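PDB 1UN8: dihydroxyacetone kinase from Citrobacter freundii, which phosphorylates dihydroxyacetone using ATP, with a divalent metal ion as cofactor, in the oxidative route of glycerol fermentation. Local coordinates for residues A[85-95]-A[114-125]; A[475-484]-A[532-543]. One frame throughout, in Å; residues are numbered along the deposited sequence.

Interaction 1. Residues A[85-95]-A[114-125]; sequences SPSVDAVLTAI and DRLNFGLAAEKA
Val91 packs against Phe118 and Ala121 where helices 88-95 and 114-125 cross at -48°, their axes 8.0 Å apart. Val91 CG2 sits over the centre of the Phe118 ring in a CH-pi contact, 3.8 Å from the centroid and almost on the ring normal. Its other branch, CG1, anti to the backbone N (chi1 180°), reaches past the ring to Ala121 CB at 3.4 Å. The small side chain of Ala121 is consistent with the close backbones, its CA 5.1 Å from Leu92 CA; Val88 and Asn117 come closer still. One layer further along, Leu92 CD1 and Ile95 CG2 both rest on Ala125 CB. The helices lie side by side on one face of the sheet, in the alternating strand-helix order of the DhaK domain; Ile95 and Phe118 pack on strand 104-109, while Pro86 and Ala90 touch strand 76-80.

At the N-terminal ends the contact turns polar. Asn117 ND2 donates to Pro86 O in a nearly straight bond (168°), with the oxygen in the amide plane and the donor in the carbonyl plane, which fixes the rotation of the amide. Ser85 OG donates to Asp114 OD1 at 2.5 Å, meeting the oxygen from above the carboxylate plane. Asp114 is a substrate-binding residue, so Ser85 probably helps to position a group of the dihydroxyacetone site. Ser87 N-caps helix 88-95, its OG accepting from Ala90 N.

Packing is looser along the partly exposed flank. Val88 lays CG1 across Leu120 CG and CG2 against the Asn117 amide, whereas Lys124 offers little more than its CB, 4.1 Å from Leu92 CD2. Beyond CG the lysine chain runs extended, and NZ stays 6.6 Å from Asp89 OD2. On the far side of helix 114-125, Arg115 and Glu123 bond to Tyr467 of the second subunit.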
loop_
_atom_site.group_PDB
_atom_site.type_symbol
_atom_site.label_atom_id
_atom_site.label_comp_id
_atom_site.label_asym_id
_atom_site.label_seq_id
_atom_site.Cartn_x
_atom_site.Cartn_y
_atom_site.Cartn_z
ATOM N N SER A 85 8.322 18.742 11.737
ATOM C CA SER A 85 8.676 19.777 10.767
ATOM C C SER A 85 10.179 19.926 10.540
ATOM O O SER A 85 10.982 19.726 11.459
ATOM C CB SER A 85 8.118 21.137 11.211
ATOM O OG SER A 85 6.707 21.163 11.186
ATOM N N PRO A 86 10.575 20.295 9.306
ATOM C CA PRO A 86 11.988 20.486 8.956
ATOM C C PRO A 86 12.451 21.740 9.701
ATOM O O PRO A 86 11.621 22.536 10.139
ATOM C CB PRO A 86 11.950 20.721 7.447
ATOM C CG PRO A 86 10.620 20.170 7.006
ATOM C CD PRO A 86 9.712 20.541 8.142
ATOM N N SER A 87 13.759 21.918 9.854
ATOM C CA SER A 87 14.280 23.095 10.554
ATOM C C SER A 87 14.235 24.325 9.645
ATOM O O SER A 87 14.169 24.195 8.423
ATOM C CB SER A 87 15.724 22.856 10.979
ATOM O OG SER A 87 16.572 22.849 9.844
ATOM N N VAL A 88 14.267 25.517 10.243
ATOM C CA VAL A 88 14.251 26.755 9.468
ATOM C C VAL A 88 15.460 26.750 8.522
ATOM O O VAL A 88 15.358 27.067 7.335
ATOM C CB VAL A 88 14.333 27.985 10.397
ATOM C CG1 VAL A 88 14.325 29.268 9.580
ATOM C CG2 VAL A 88 13.168 27.975 11.360
ATOM N N ASP A 89 16.600 26.362 9.077
ATOM C CA ASP A 89 17.851 26.274 8.345
ATOM C C ASP A 89 17.662 25.435 7.082
ATOM O O ASP A 89 18.065 25.822 5.974
ATOM C CB ASP A 89 18.892 25.612 9.237
ATOM C CG ASP A 89 20.253 26.239 9.108
ATOM O OD1 ASP A 89 20.783 26.304 7.968
ATOM O OD2 ASP A 89 20.790 26.669 10.158
ATOM N N ALA A 90 17.048 24.273 7.259
ATOM C CA ALA A 90 16.821 23.381 6.147
ATOM C C ALA A 90 16.020 24.039 5.036
ATOM O O ALA A 90 16.418 23.992 3.869
ATOM C CB ALA A 90 16.114 22.121 6.634
ATOM N N VAL A 91 14.896 24.658 5.387
ATOM C CA VAL A 91 14.050 25.277 4.383
ATOM C C VAL A 91 14.804 26.356 3.625
ATOM O O VAL A 91 14.730 26.431 2.397
ATOM C CB VAL A 91 12.764 25.885 5.007
ATOM C CG1 VAL A 91 11.905 26.538 3.914
ATOM C CG2 VAL A 91 11.963 24.800 5.706
ATOM N N LEU A 92 15.541 27.183 4.355
ATOM C CA LEU A 92 16.298 28.253 3.720
ATOM C C LEU A 92 17.265 27.655 2.702
ATOM O O LEU A 92 17.293 28.062 1.535
ATOM C CB LEU A 92 17.074 29.051 4.772
ATOM C CG LEU A 92 17.835 30.273 4.247
ATOM C CD1 LEU A 92 16.893 31.150 3.425
ATOM C CD2 LEU A 92 18.430 31.056 5.419
ATOM N N THR A 93 18.050 26.678 3.156
ATOM C CA THR A 93 19.020 26.007 2.311
ATOM C C THR A 93 18.420 25.583 0.983
ATOM O O THR A 93 19.063 25.702 -0.060
ATOM C CB THR A 93 19.582 24.779 3.016
ATOM O OG1 THR A 93 20.250 25.193 4.212
ATOM C CG2 THR A 93 20.554 24.040 2.121
ATOM N N ALA A 94 17.192 25.084 1.010
ATOM C CA ALA A 94 16.538 24.661 -0.227
ATOM C C ALA A 94 16.225 25.854 -1.128
ATOM O O ALA A 94 16.406 25.794 -2.338
ATOM C CB ALA A 94 15.258 23.905 0.098
ATOM N N ILE A 95 15.741 26.933 -0.526
ATOM C CA ILE A 95 15.384 28.140 -1.266
ATOM C C ILE A 95 16.609 28.653 -2.026
ATOM O O ILE A 95 16.569 28.834 -3.245
ATOM C CB ILE A 95 14.860 29.256 -0.297
ATOM C CG1 ILE A 95 13.380 29.026 0.043
ATOM C CG2 ILE A 95 15.014 30.631 -0.950
ATOM C CD1 ILE A 95 13.042 27.598 0.400
ATOM N N ASP A 114 5.243 23.667 10.401
ATOM C CA ASP A 114 5.636 24.000 9.044
ATOM C C ASP A 114 5.436 25.472 8.723
ATOM O O ASP A 114 6.285 26.091 8.085
ATOM C CB ASP A 114 4.862 23.155 8.037
ATOM C CG ASP A 114 5.236 21.701 8.102
ATOM O OD1 ASP A 114 6.285 21.408 8.719
ATOM O OD2 ASP A 114 4.493 20.861 7.543
ATOM N N ARG A 115 4.315 26.027 9.163
ATOM C CA ARG A 115 4.015 27.425 8.913
ATOM C C ARG A 115 5.072 28.316 9.545
ATOM O O ARG A 115 5.571 29.244 8.914
ATOM C CB ARG A 115 2.633 27.768 9.473
ATOM C CG ARG A 115 1.501 27.031 8.767
ATOM C CD ARG A 115 0.145 27.318 9.379
ATOM N NE ARG A 115 -0.098 28.742 9.591
ATOM C CZ ARG A 115 -1.299 29.308 9.508
ATOM N NH1 ARG A 115 -2.369 28.577 9.210
ATOM N NH2 ARG A 115 -1.438 30.604 9.726
ATOM N N LEU A 116 5.424 28.029 10.787
ATOM C CA LEU A 116 6.422 28.828 11.472
ATOM C C LEU A 116 7.830 28.634 10.909
ATOM O O LEU A 116 8.580 29.595 10.772
ATOM C CB LEU A 116 6.423 28.510 12.968
ATOM C CG LEU A 116 5.136 28.836 13.721
ATOM C CD1 LEU A 116 5.349 28.595 15.203
ATOM C CD2 LEU A 116 4.735 30.283 13.477
ATOM N N ASN A 117 8.199 27.402 10.580
ATOM C CA ASN A 117 9.544 27.175 10.074
ATOM C C ASN A 117 9.760 27.586 8.636
ATOM O O ASN A 117 10.799 28.151 8.316
ATOM C CB ASN A 117 9.967 25.728 10.281
ATOM C CG ASN A 117 10.502 25.492 11.674
ATOM O OD1 ASN A 117 10.353 26.335 12.567
ATOM N ND2 ASN A 117 11.130 24.337 11.873
ATOM N N PHE A 118 8.804 27.305 7.761
ATOM C CA PHE A 118 8.958 27.725 6.379
ATOM C C PHE A 118 8.814 29.246 6.381
ATOM O O PHE A 118 9.437 29.934 5.581
ATOM C CB PHE A 118 7.878 27.115 5.480
ATOM C CG PHE A 118 8.141 25.696 5.072
ATOM C CD1 PHE A 118 7.968 24.653 5.970
ATOM C CD2 PHE A 118 8.548 25.403 3.777
ATOM C CE1 PHE A 118 8.197 23.334 5.583
ATOM C CE2 PHE A 118 8.780 24.091 3.378
ATOM C CZ PHE A 118 8.604 23.055 4.280
ATOM N N GLY A 119 7.994 29.759 7.294
ATOM C CA GLY A 119 7.774 31.190 7.388
ATOM C C GLY A 119 9.025 31.974 7.755
ATOM O O GLY A 119 9.397 32.914 7.053
ATOM N N LEU A 120 9.677 31.616 8.857
ATOM C CA LEU A 120 10.889 32.327 9.228
ATOM C C LEU A 120 11.893 32.175 8.083
ATOM O O LEU A 120 12.681 33.081 7.814
ATOM C CB LEU A 120 11.483 31.770 10.520
ATOM C CG LEU A 120 12.785 32.436 10.985
ATOM C CD1 LEU A 120 12.684 33.953 10.871
ATOM C CD2 LEU A 120 13.075 32.028 12.427
ATOM N N ALA A 121 11.845 31.036 7.398
ATOM C CA ALA A 121 12.746 30.790 6.278
ATOM C C ALA A 121 12.490 31.784 5.146
ATOM O O ALA A 121 13.421 32.372 4.607
ATOM C CB ALA A 121 12.579 29.358 5.763
ATOM N N ALA A 122 11.226 31.955 4.783
ATOM C CA ALA A 122 10.857 32.884 3.726
ATOM C C ALA A 122 11.341 34.292 4.088
ATOM O O ALA A 122 11.841 35.031 3.234
ATOM C CB ALA A 122 9.345 32.882 3.538
ATOM N N GLU A 123 11.189 34.648 5.361
ATOM C CA GLU A 123 11.595 35.958 5.839
ATOM C C GLU A 123 13.088 36.149 5.704
ATOM O O GLU A 123 13.544 37.200 5.256
ATOM C CB GLU A 123 11.178 36.151 7.300
ATOM C CG GLU A 123 9.678 36.174 7.478
ATOM C CD GLU A 123 9.031 37.272 6.664
ATOM O OE1 GLU A 123 7.881 37.082 6.204
ATOM O OE2 GLU A 123 9.672 38.334 6.489
ATOM N N LYS A 124 13.853 35.140 6.096
ATOM C CA LYS A 124 15.303 35.224 6.000
ATOM C C LYS A 124 15.729 35.230 4.538
ATOM O O LYS A 124 16.774 35.782 4.186
ATOM C CB LYS A 124 15.964 34.049 6.727
ATOM C CG LYS A 124 15.889 34.140 8.230
ATOM C CD LYS A 124 16.810 33.126 8.885
ATOM C CE LYS A 124 16.898 33.381 10.389
ATOM N NZ LYS A 124 17.927 32.525 11.043
ATOM N N ALA A 125 14.909 34.624 3.689
ATOM C CA ALA A 125 15.209 34.552 2.269
ATOM C C ALA A 125 14.994 35.917 1.637
ATOM O O ALA A 125 15.791 36.372 0.818
ATOM C CB ALA A 125 14.315 33.517 1.597
#

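Interaction 2. Residues A[475-484]-A[532-543]; sequences RTMIDALQPA and MDPGAQRLAMVF
Met477 and Ala536 bring the two backbones together, their CA atoms only 3.7 Å apart, and from there the chains spread until Ala484 and Phe543 are separated by 8.0 Å between CA atoms. The axes of helices 478-484 and 534-543 approach to 7.6 Å and run in roughly the same direction, 35° apart. Gly535 lies at the close end, where Met477 CB is 3.5 Å from Gly535 C.

Capping groups gather beside this approach. Thr476 and Asp479 are arranged as a capping box, though its Thr476 N to Asp479 OD2 bond is weak and less surely placed; Asp533 is the N-cap of helix 534-543. A chi1 of 171° swings the Asp533 carboxylate away from its own N, and OD2 accepts from Ala536 N at 3.1 Å, met from above the carboxylate plane. Thr476, Met477 and Asp533 to Gly535 bind ATP, so the meeting of the two segments builds part of the nucleotide site at one end of the eight-helix barrel of DhaL. Arg475 lays its guanidinium over Asp533 CB, face on, and NE donates to Thr509 O.

Further into the barrel the contact is apolar. Leu539 crosses both Met477 and Leu481 at about a right angle, its CD1 touching Met477 CE and Leu481 CG. Ala480 CB packs on Ala536 CB at 4.0 Å. Toward the wide end Phe543 reaches across, with Ala484 CB over its ring centre in a CH-pi contact, 3.9 Å from the centroid. Met477 also approaches the phospholipid bound inside the barrel.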
loop_
_atom_site.group_PDB
_atom_site.type_symbol
_atom_site.label_atom_id
_atom_site.label_comp_id
_atom_site.label_asym_id
_atom_site.label_seq_id
_atom_site.Cartn_x
_atom_site.Cartn_y
_atom_site.Cartn_z
ATOM N N ARG A 475 1.339 -42.079 1.499
ATOM C CA ARG A 475 0.191 -42.584 2.240
ATOM C C ARG A 475 -1.204 -42.256 1.713
ATOM O O ARG A 475 -2.102 -41.904 2.483
ATOM C CB ARG A 475 0.294 -42.159 3.714
ATOM C CG ARG A 475 1.630 -42.530 4.362
ATOM C CD ARG A 475 1.586 -42.439 5.891
ATOM N NE ARG A 475 0.611 -43.364 6.465
ATOM C CZ ARG A 475 -0.640 -43.041 6.784
ATOM N NH1 ARG A 475 -1.073 -41.805 6.596
ATOM N NH2 ARG A 475 -1.471 -43.960 7.267
ATOM N N THR A 476 -1.393 -42.386 0.404
ATOM C CA THR A 476 -2.709 -42.153 -0.189
ATOM C C THR A 476 -3.044 -43.379 -1.024
ATOM O O THR A 476 -2.196 -44.257 -1.207
ATOM C CB THR A 476 -2.727 -40.924 -1.114
ATOM O OG1 THR A 476 -2.124 -41.260 -2.373
ATOM C CG2 THR A 476 -1.969 -39.771 -0.473
ATOM N N MET A 477 -4.262 -43.435 -1.545
ATOM C CA MET A 477 -4.672 -44.573 -2.358
ATOM C C MET A 477 -3.637 -44.917 -3.439
ATOM O O MET A 477 -3.559 -46.055 -3.899
ATOM C CB MET A 477 -6.021 -44.285 -2.996
ATOM C CG MET A 477 -6.008 -43.150 -3.973
ATOM S SD MET A 477 -7.688 -42.840 -4.506
ATOM C CE MET A 477 -7.850 -44.070 -5.786
ATOM N N ILE A 478 -2.834 -43.935 -3.831
ATOM C CA ILE A 478 -1.812 -44.149 -4.844
ATOM C C ILE A 478 -0.907 -45.317 -4.464
ATOM O O ILE A 478 -0.521 -46.119 -5.321
ATOM C CB ILE A 478 -0.932 -42.885 -5.022
ATOM C CG1 ILE A 478 -1.805 -41.680 -5.395
ATOM C CG2 ILE A 478 0.131 -43.128 -6.087
ATOM C CD1 ILE A 478 -2.563 -41.840 -6.684
ATOM N N ASP A 479 -0.575 -45.415 -3.178
ATOM C CA ASP A 479 0.303 -46.480 -2.697
ATOM C C ASP A 479 -0.168 -47.898 -2.995
ATOM O O ASP A 479 0.631 -48.834 -3.002
ATOM C CB ASP A 479 0.537 -46.330 -1.199
ATOM C CG ASP A 479 0.996 -44.946 -0.836
ATOM O OD1 ASP A 479 2.104 -44.568 -1.263
ATOM O OD2 ASP A 479 0.270 -44.233 -0.119
ATOM N N ALA A 480 -1.461 -48.055 -3.242
ATOM C CA ALA A 480 -2.007 -49.361 -3.555
ATOM C C ALA A 480 -2.388 -49.411 -5.037
ATOM O O ALA A 480 -2.241 -50.446 -5.689
ATOM C CB ALA A 480 -3.240 -49.644 -2.673
ATOM N N LEU A 481 -2.857 -48.284 -5.568
ATOM C CA LEU A 481 -3.288 -48.210 -6.962
ATOM C C LEU A 481 -2.164 -48.435 -7.962
ATOM O O LEU A 481 -2.276 -49.275 -8.850
ATOM C CB LEU A 481 -3.939 -46.854 -7.251
ATOM C CG LEU A 481 -5.207 -46.808 -8.113
ATOM C CD1 LEU A 481 -5.161 -45.552 -8.953
ATOM C CD2 LEU A 481 -5.331 -48.023 -8.998
ATOM N N GLN A 482 -1.086 -47.677 -7.822
ATOM C CA GLN A 482 0.040 -47.799 -8.739
ATOM C C GLN A 482 0.561 -49.228 -8.836
ATOM O O GLN A 482 0.692 -49.770 -9.929
ATOM C CB GLN A 482 1.173 -46.867 -8.316
ATOM C CG GLN A 482 2.297 -46.822 -9.313
ATOM C CD GLN A 482 2.813 -45.418 -9.526
ATOM O OE1 GLN A 482 3.364 -44.792 -8.612
ATOM N NE2 GLN A 482 2.628 -44.905 -10.739
ATOM N N PRO A 483 0.868 -49.855 -7.687
ATOM C CA PRO A 483 1.370 -51.229 -7.705
ATOM C C PRO A 483 0.437 -52.116 -8.513
ATOM O O PRO A 483 0.885 -52.892 -9.359
ATOM C CB PRO A 483 1.383 -51.606 -6.224
ATOM C CG PRO A 483 1.667 -50.314 -5.554
ATOM C CD PRO A 483 0.778 -49.355 -6.300
ATOM N N ALA A 484 -0.862 -51.972 -8.251
ATOM C CA ALA A 484 -1.886 -52.751 -8.932
ATOM C C ALA A 484 -1.913 -52.476 -10.425
ATOM O O ALA A 484 -1.966 -53.410 -11.227
ATOM C CB ALA A 484 -3.256 -52.458 -8.323
ATOM N N MET A 532 -3.679 -47.779 8.811
ATOM C CA MET A 532 -3.751 -47.919 7.361
ATOM C C MET A 532 -4.522 -46.771 6.737
ATOM O O MET A 532 -5.563 -46.355 7.260
ATOM C CB MET A 532 -4.412 -49.245 6.970
ATOM C CG MET A 532 -4.294 -49.563 5.481
ATOM S SD MET A 532 -4.881 -51.211 5.053
ATOM C CE MET A 532 -3.386 -52.167 5.193
ATOM N N ASP A 533 -4.003 -46.250 5.630
ATOM C CA ASP A 533 -4.680 -45.164 4.936
ATOM C C ASP A 533 -5.965 -45.714 4.318
ATOM O O ASP A 533 -5.954 -46.759 3.672
ATOM C CB ASP A 533 -3.792 -44.596 3.839
ATOM C CG ASP A 533 -4.530 -43.610 2.960
ATOM O OD1 ASP A 533 -4.998 -42.583 3.495
ATOM O OD2 ASP A 533 -4.648 -43.867 1.741
ATOM N N PRO A 534 -7.093 -45.021 4.516
ATOM C CA PRO A 534 -8.380 -45.468 3.965
ATOM C C PRO A 534 -8.349 -45.620 2.441
ATOM O O PRO A 534 -8.848 -46.610 1.892
ATOM C CB PRO A 534 -9.341 -44.372 4.410
ATOM C CG PRO A 534 -8.714 -43.872 5.670
ATOM C CD PRO A 534 -7.263 -43.787 5.297
ATOM N N GLY A 535 -7.756 -44.640 1.769
ATOM C CA GLY A 535 -7.670 -44.695 0.326
ATOM C C GLY A 535 -7.056 -45.993 -0.157
ATOM O O GLY A 535 -7.662 -46.723 -0.936
ATOM N N ALA A 536 -5.851 -46.285 0.316
ATOM C CA ALA A 536 -5.139 -47.489 -0.063
ATOM C C ALA A 536 -5.946 -48.748 0.235
ATOM O O ALA A 536 -6.119 -49.614 -0.633
ATOM C CB ALA A 536 -3.796 -47.534 0.660
ATOM N N GLN A 537 -6.434 -48.852 1.465
ATOM C CA GLN A 537 -7.223 -50.012 1.874
ATOM C C GLN A 537 -8.428 -50.195 0.944
ATOM O O GLN A 537 -8.687 -51.295 0.454
ATOM C CB GLN A 537 -7.682 -49.847 3.335
ATOM C CG GLN A 537 -8.989 -50.554 3.701
ATOM C CD GLN A 537 -8.827 -52.031 3.959
ATOM O OE1 GLN A 537 -7.835 -52.652 3.565
ATOM N NE2 GLN A 537 -9.812 -52.610 4.611
ATOM N N ARG A 538 -9.160 -49.112 0.698
ATOM C CA ARG A 538 -10.331 -49.176 -0.175
ATOM C C ARG A 538 -9.938 -49.744 -1.532
ATOM O O ARG A 538 -10.639 -50.571 -2.121
ATOM C CB ARG A 538 -10.927 -47.797 -0.350
ATOM N N LEU A 539 -8.797 -49.292 -2.011
ATOM C CA LEU A 539 -8.284 -49.718 -3.285
ATOM C C LEU A 539 -7.933 -51.191 -3.270
ATOM O O LEU A 539 -8.281 -51.939 -4.180
ATOM C CB LEU A 539 -7.063 -48.899 -3.584
ATOM C CG LEU A 539 -6.932 -48.575 -5.046
ATOM C CD1 LEU A 539 -6.502 -47.122 -5.173
ATOM C CD2 LEU A 539 -5.965 -49.566 -5.693
ATOM N N ALA A 540 -7.242 -51.609 -2.220
ATOM C CA ALA A 540 -6.843 -52.997 -2.091
ATOM C C ALA A 540 -8.057 -53.913 -1.998
ATOM O O ALA A 540 -8.057 -55.015 -2.542
ATOM C CB ALA A 540 -5.946 -53.173 -0.860
ATOM N N MET A 541 -9.099 -53.468 -1.316
ATOM C CA MET A 541 -10.276 -54.307 -1.191
ATOM C C MET A 541 -11.012 -54.414 -2.523
ATOM O O MET A 541 -11.618 -55.439 -2.830
ATOM C CB MET A 541 -11.188 -53.764 -0.094
ATOM C CG MET A 541 -10.557 -53.835 1.276
ATOM S SD MET A 541 -10.000 -55.508 1.704
ATOM C CE MET A 541 -8.240 -55.461 1.263
ATOM N N VAL A 542 -10.948 -53.359 -3.324
ATOM C CA VAL A 542 -11.601 -53.393 -4.615
ATOM C C VAL A 542 -10.952 -54.491 -5.447
ATOM O O VAL A 542 -11.631 -55.385 -5.948
ATOM C CB VAL A 542 -11.474 -52.046 -5.342
ATOM C CG1 VAL A 542 -11.872 -52.202 -6.803
ATOM C CG2 VAL A 542 -12.375 -51.021 -4.675
ATOM N N PHE A 543 -9.636 -54.443 -5.587
ATOM C CA PHE A 543 -8.961 -55.466 -6.360
ATOM C C PHE A 543 -9.137 -56.861 -5.778
ATOM O O PHE A 543 -9.251 -57.841 -6.518
ATOM C CB PHE A 543 -7.487 -55.135 -6.505
ATOM C CG PHE A 543 -7.220 -54.116 -7.561
ATOM C CD1 PHE A 543 -7.230 -52.766 -7.258
ATOM C CD2 PHE A 543 -7.028 -54.504 -8.874
ATOM C CE1 PHE A 543 -7.056 -51.812 -8.245
ATOM C CE2 PHE A 543 -6.853 -53.559 -9.872
ATOM C CZ PHE A 543 -6.868 -52.206 -9.557
#

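In the fold
Interactions 1 and 2 lie in different domains, DhaK and DhaL, with nearest atoms about 61 Å apart, and share no helix or strand. Both are largely buried helix pairs with a ligand-binding end, for dihydroxyacetone in 85-95/114-125 and for ATP in 475-484/532-543. The first is tied by side-chain hydrogen bonds across the contact and backed by a beta-sheet. No hydrogen bond crosses the second, where apolar side chains make most of the contact among other helices, with Asp533 capping its own helix. Interaction 1 also borders the second subunit, whose Ser431, an ATP-binding residue, packs on Leu116, consistent with phosphoryl transfer between subunits; interaction 2 touches no other protein chain.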